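Local coordinates for protein aerobactin synthase IucA (Klebsiella pneumoniae subsp. pneumoniae, PDB 5JM8) that probably catalyses the ATP-dependent joining of citrate to acetylated hydroxylysine, an early step in assembly of the siderophore aerobactin, at residues A[54-59]-A[504-509]; A[384-389]-A[395-400]. One frame throughout, in Å; residues are numbered along the deposited sequence.

Contact 1 of 2, residues A[54-59]-A[504-509]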
# COMPACT_ATOMS: atom_id res chain seq x y z
N VAL A 54 -20.91 -13.29 -41.19
CA VAL A 54 -20.48 -12.03 -40.60
C VAL A 54 -21.35 -11.63 -39.41
O VAL A 54 -22.55 -11.38 -39.56
CB VAL A 54 -20.52 -10.90 -41.65
CG1 VAL A 54 -20.05 -9.59 -41.04
CG2 VAL A 54 -19.67 -11.26 -42.86
N ALA A 55 -20.74 -11.58 -38.23
CA ALA A 55 -21.42 -11.15 -37.02
C ALA A 55 -21.37 -9.63 -36.88
O ALA A 55 -22.33 -9.01 -36.43
CB ALA A 55 -20.81 -11.82 -35.80
N TYR A 56 -20.23 -9.05 -37.26
CA TYR A 56 -20.07 -7.60 -37.29
C TYR A 56 -19.27 -7.15 -38.50
O TYR A 56 -18.13 -7.57 -38.70
CB TYR A 56 -19.39 -7.11 -36.01
CG TYR A 56 -19.11 -5.62 -36.01
CD1 TYR A 56 -20.15 -4.71 -35.85
CD2 TYR A 56 -17.82 -5.13 -36.16
CE1 TYR A 56 -19.90 -3.35 -35.85
CE2 TYR A 56 -17.57 -3.77 -36.15
CZ TYR A 56 -18.61 -2.89 -35.99
OH TYR A 56 -18.37 -1.54 -35.99
N PHE A 57 -19.89 -6.30 -39.32
CA PHE A 57 -19.21 -5.71 -40.47
C PHE A 57 -18.68 -4.33 -40.12
O PHE A 57 -19.43 -3.47 -39.64
CB PHE A 57 -20.15 -5.63 -41.67
CG PHE A 57 -19.49 -5.11 -42.91
CD1 PHE A 57 -18.77 -5.95 -43.74
CD2 PHE A 57 -19.57 -3.76 -43.24
CE1 PHE A 57 -18.15 -5.47 -44.88
CE2 PHE A 57 -18.96 -3.28 -44.38
CZ PHE A 57 -18.25 -4.13 -45.20
N SER A 58 -17.39 -4.12 -40.37
CA SER A 58 -16.70 -2.89 -40.02
C SER A 58 -16.26 -2.12 -41.25
O SER A 58 -15.64 -2.69 -42.15
CB SER A 58 -15.48 -3.21 -39.15
OG SER A 58 -14.61 -2.09 -39.08
N PRO A 59 -16.58 -0.82 -41.31
CA PRO A 59 -16.06 -0.00 -42.41
C PRO A 59 -14.57 0.29 -42.28
O PRO A 59 -14.00 0.98 -43.13
CB PRO A 59 -16.87 1.29 -42.31
CG PRO A 59 -17.31 1.36 -40.90
CD PRO A 59 -17.51 -0.05 -40.46
N ASP A 504 -22.03 2.81 -30.28
CA ASP A 504 -22.40 3.75 -31.33
C ASP A 504 -21.71 3.30 -32.61
O ASP A 504 -20.68 2.63 -32.55
CB ASP A 504 -21.99 5.19 -30.97
CG ASP A 504 -22.65 6.23 -31.86
OD1 ASP A 504 -23.54 5.87 -32.66
OD2 ASP A 504 -22.27 7.42 -31.76
N SER A 505 -22.27 3.65 -33.76
CA SER A 505 -21.70 3.23 -35.04
C SER A 505 -20.29 3.81 -35.23
O SER A 505 -19.99 4.87 -34.70
CB SER A 505 -22.61 3.66 -36.20
OG SER A 505 -22.84 5.05 -36.18
N GLU A 506 -19.44 3.10 -35.97
CA GLU A 506 -18.12 3.63 -36.30
C GLU A 506 -18.27 4.93 -37.08
O GLU A 506 -17.53 5.88 -36.87
CB GLU A 506 -17.30 2.63 -37.12
CG GLU A 506 -17.05 1.31 -36.42
CD GLU A 506 -16.02 0.45 -37.12
OE1 GLU A 506 -15.04 1.00 -37.67
OE2 GLU A 506 -16.19 -0.79 -37.13
N ALA A 507 -19.26 4.95 -37.97
CA ALA A 507 -19.54 6.11 -38.81
C ALA A 507 -19.77 7.36 -37.97
O ALA A 507 -19.22 8.42 -38.25
CB ALA A 507 -20.74 5.84 -39.71
N ASN A 508 -20.59 7.22 -36.93
CA ASN A 508 -20.89 8.34 -36.05
C ASN A 508 -19.66 8.75 -35.24
O ASN A 508 -19.39 9.93 -35.07
CB ASN A 508 -22.04 7.99 -35.11
CG ASN A 508 -23.38 7.94 -35.81
OD1 ASN A 508 -23.53 8.46 -36.92
ND2 ASN A 508 -24.37 7.34 -35.16
N LEU A 509 -18.93 7.76 -34.73
CA LEU A 509 -17.77 8.05 -33.90
C LEU A 509 -16.65 8.68 -34.72
O LEU A 509 -15.93 9.54 -34.23
CB LEU A 509 -17.28 6.77 -33.21
CG LEU A 509 -18.28 6.14 -32.24
CD1 LEU A 509 -17.80 4.76 -31.78
CD2 LEU A 509 -18.53 7.04 -31.05
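Glu506 reaches from the first turn of its helix to Tyr56 and Ser58, and a single carboxylate oxygen, OE2, receives both hydroxyls. Tyr56 OH donates to Glu506 OE2 at 2.6 Å on the anti lone pair, the one facing away from OE1. Ser58 OG donates to the same Glu506 OE2 at 2.8 Å from the syn side, 15° out of the carboxylate plane. Two donors arriving from different sides restrain rotation of the carboxylate, which lies nearly coplanar with the tyrosine ring (24° between planes); OE2 accordingly sits at the ring's edge. An extended glutamate chain beyond CG makes this reach possible. Glu506 OE1 is hydrogen-bonded to Thr60 OG1, which also pairs with Ser58 OG, so the acid is held through both oxygens. Two hydroxyls donating to one oxygen would probably stabilise the carboxylate's negative charge.

The carboxylate with its hydroxyl partners is the tight part, with Glu506 and Ser58 buried. Towards solvent the packing is thinner: exposed Pro59 brings CD to 3.7 Å from Glu506 OE2, while its CG lies 4.0 Å from Glu506 CB.

The helix start is fixed independently. Ser505 is the N-cap, its OG accepting from Asn508 N, and Asn508 ND2 donates to Asp504 OD1. On the other segment, Ala55 and Tyr56 form a classic beta bulge opposite Arg64, where the chain leaves strand 49-54. The contact thus pins the loop between strands 49-54 and 64-72 to the start of helix 506-521, with helix 475-500 packing against Tyr56 and Glu506 through Ala500 and Ala496.

Contact 2 of 2, residues A[384-389]-A[395-400]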
# COMPACT_ATOMS: atom_id res chain seq x y z
N LYS A 384 -17.58 1.45 -19.71
CA LYS A 384 -18.72 1.03 -18.91
C LYS A 384 -18.57 1.45 -17.45
O LYS A 384 -19.55 1.76 -16.78
CB LYS A 384 -18.91 -0.49 -19.01
CG LYS A 384 -19.68 -0.92 -20.24
CD LYS A 384 -19.70 -2.44 -20.38
CE LYS A 384 -20.72 -2.88 -21.42
NZ LYS A 384 -20.99 -4.34 -21.34
N ARG A 385 -17.33 1.46 -16.96
CA ARG A 385 -17.06 1.95 -15.61
C ARG A 385 -17.19 3.47 -15.56
O ARG A 385 -17.66 4.02 -14.57
CB ARG A 385 -15.66 1.54 -15.15
CG ARG A 385 -15.55 0.10 -14.72
CD ARG A 385 -14.25 -0.15 -14.00
NE ARG A 385 -13.10 0.15 -14.85
CZ ARG A 385 -12.52 -0.72 -15.67
NH1 ARG A 385 -12.98 -1.96 -15.76
NH2 ARG A 385 -11.48 -0.35 -16.40
N LEU A 386 -16.78 4.12 -16.63
CA LEU A 386 -16.91 5.57 -16.75
C LEU A 386 -18.38 5.96 -16.70
O LEU A 386 -18.77 6.89 -16.00
CB LEU A 386 -16.26 6.06 -18.05
CG LEU A 386 -16.39 7.55 -18.38
CD1 LEU A 386 -15.77 8.40 -17.27
CD2 LEU A 386 -15.73 7.84 -19.72
N SER A 387 -19.20 5.22 -17.45
CA SER A 387 -20.64 5.46 -17.50
C SER A 387 -21.27 5.34 -16.12
O SER A 387 -21.97 6.26 -15.66
CB SER A 387 -21.30 4.49 -18.47
OG SER A 387 -22.71 4.63 -18.46
N ASP A 388 -21.02 4.22 -15.45
CA ASP A 388 -21.62 3.95 -14.15
C ASP A 388 -21.21 4.96 -13.08
O ASP A 388 -22.02 5.35 -12.24
CB ASP A 388 -21.24 2.54 -13.67
CG ASP A 388 -21.88 1.45 -14.50
OD1 ASP A 388 -22.97 1.68 -15.07
OD2 ASP A 388 -21.29 0.35 -14.58
N ARG A 389 -19.95 5.38 -13.12
CA ARG A 389 -19.44 6.34 -12.15
C ARG A 389 -20.10 7.71 -12.33
O ARG A 389 -20.62 8.28 -11.37
CB ARG A 389 -17.92 6.46 -12.27
CG ARG A 389 -17.30 7.43 -11.27
CD ARG A 389 -15.77 7.34 -11.26
NE ARG A 389 -15.19 7.69 -12.55
CZ ARG A 389 -14.88 8.92 -12.92
NH1 ARG A 389 -15.10 9.95 -12.11
NH2 ARG A 389 -14.34 9.14 -14.11
N GLN A 395 -23.28 5.23 -24.27
CA GLN A 395 -22.96 5.96 -25.50
C GLN A 395 -22.36 7.33 -25.17
O GLN A 395 -21.43 7.78 -25.83
CB GLN A 395 -24.21 6.13 -26.38
CG GLN A 395 -23.99 7.02 -27.61
CD GLN A 395 -25.09 6.91 -28.66
OE1 GLN A 395 -25.38 5.82 -29.16
NE2 GLN A 395 -25.69 8.04 -29.01
N GLN A 396 -22.90 7.99 -24.15
CA GLN A 396 -22.35 9.26 -23.68
C GLN A 396 -20.94 9.08 -23.14
O GLN A 396 -20.07 9.93 -23.32
CB GLN A 396 -23.25 9.87 -22.60
CG GLN A 396 -24.49 10.57 -23.13
CD GLN A 396 -25.48 10.92 -22.03
OE1 GLN A 396 -25.51 10.28 -20.98
NE2 GLN A 396 -26.30 11.94 -22.28
N ALA A 397 -20.72 7.95 -22.46
CA ALA A 397 -19.40 7.62 -21.95
C ALA A 397 -18.46 7.36 -23.12
O ALA A 397 -17.28 7.73 -23.08
CB ALA A 397 -19.48 6.41 -21.03
N ALA A 398 -18.98 6.73 -24.16
CA ALA A 398 -18.19 6.39 -25.33
C ALA A 398 -17.75 7.65 -26.07
O ALA A 398 -16.60 7.78 -26.48
CB ALA A 398 -18.97 5.48 -26.26
N HIS A 399 -18.69 8.58 -26.24
CA HIS A 399 -18.40 9.86 -26.87
C HIS A 399 -17.39 10.65 -26.06
O HIS A 399 -16.43 11.20 -26.60
CB HIS A 399 -19.68 10.67 -27.05
CG HIS A 399 -20.63 10.09 -28.05
ND1 HIS A 399 -21.95 10.49 -28.14
CD2 HIS A 399 -20.46 9.15 -29.00
CE1 HIS A 399 -22.55 9.82 -29.10
NE2 HIS A 399 -21.67 8.99 -29.64
N ALA A 400 -17.61 10.71 -24.75
CA ALA A 400 -16.70 11.40 -23.84
C ALA A 400 -15.29 10.82 -23.91
O ALA A 400 -14.31 11.57 -23.90
CB ALA A 400 -17.23 11.32 -22.42
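Ala397 presses its methyl group against the backbone and CB of Ser387, where the segments 384-389 and 395-400 come nearest: Ala397 CB lies 3.7 Å from Ser387 CB and 3.8 Å from Ser387 N. With only a methyl on one side and a short serine on the other, the chains can approach until the CA atoms of Ser387 and Ala397 are 5.1 Å apart. Ser387 meets its partner through carbon. Its OG is anti to the backbone N (chi1 175°), a rotation that carries the hydroxyl off the methyl and leaves CB to make the contact.

Leu386 flanks this meeting point. One of its two methyls does the touching: CD2 comes to 3.7 Å from Ala397 O, and the same CD2 is 4.2 Å from Ala397 CB. This methyl thus touches the carbonyl oxygen from the side and lies near the alanine methyl. One turn further along, Ala400 faces the other helix, its CB more loosely placed near Leu386 CD2. Leu386, Ser387 and Ala397 are all buried, and what joins them is mainly van der Waals packing of carbon atoms.

Polar side chains of the first helix have partners elsewhere: Lys384 makes a salt bridge to Asp376, and Arg385 one to Asp438. On the second helix, Gln396 OE1 accepts from Thr393 N in the short connection, while Gln396 and Ala400 pack on Gln313 and Ala317 of the second subunit.

Helices 378-390 and 394-420 follow each other with just three residues between them. Such consecutive helices, joined by a short connection and packed crosswise, are consistent with an alpha-alpha corner, in which Ala397 and Ser387 allow close approach at the crossing point.

How the contacts relate
The pair illustrates how chemistry follows place in the fold. Contact 1 joins elements far apart in sequence at a partly buried site, and depends on a buried acid gripped by hydroxyls; contact 2 joins consecutive helices across a short turn, is wholly buried, and depends on apolar packing around a small alanine. Residues of helix 394-420 in contact 2 also pack on a second subunit, whereas no other protein chain touches the segments of contact 1. The two share no element yet meet directly: His399 NE2 probably hydrogen-bonds Asp504 OD2 at 2.7 Å, and His399 CD2 packs on Leu509 CD2 at 3.5 Å. Helix 394-420 is thereby tied to the capped start of helix 506-521.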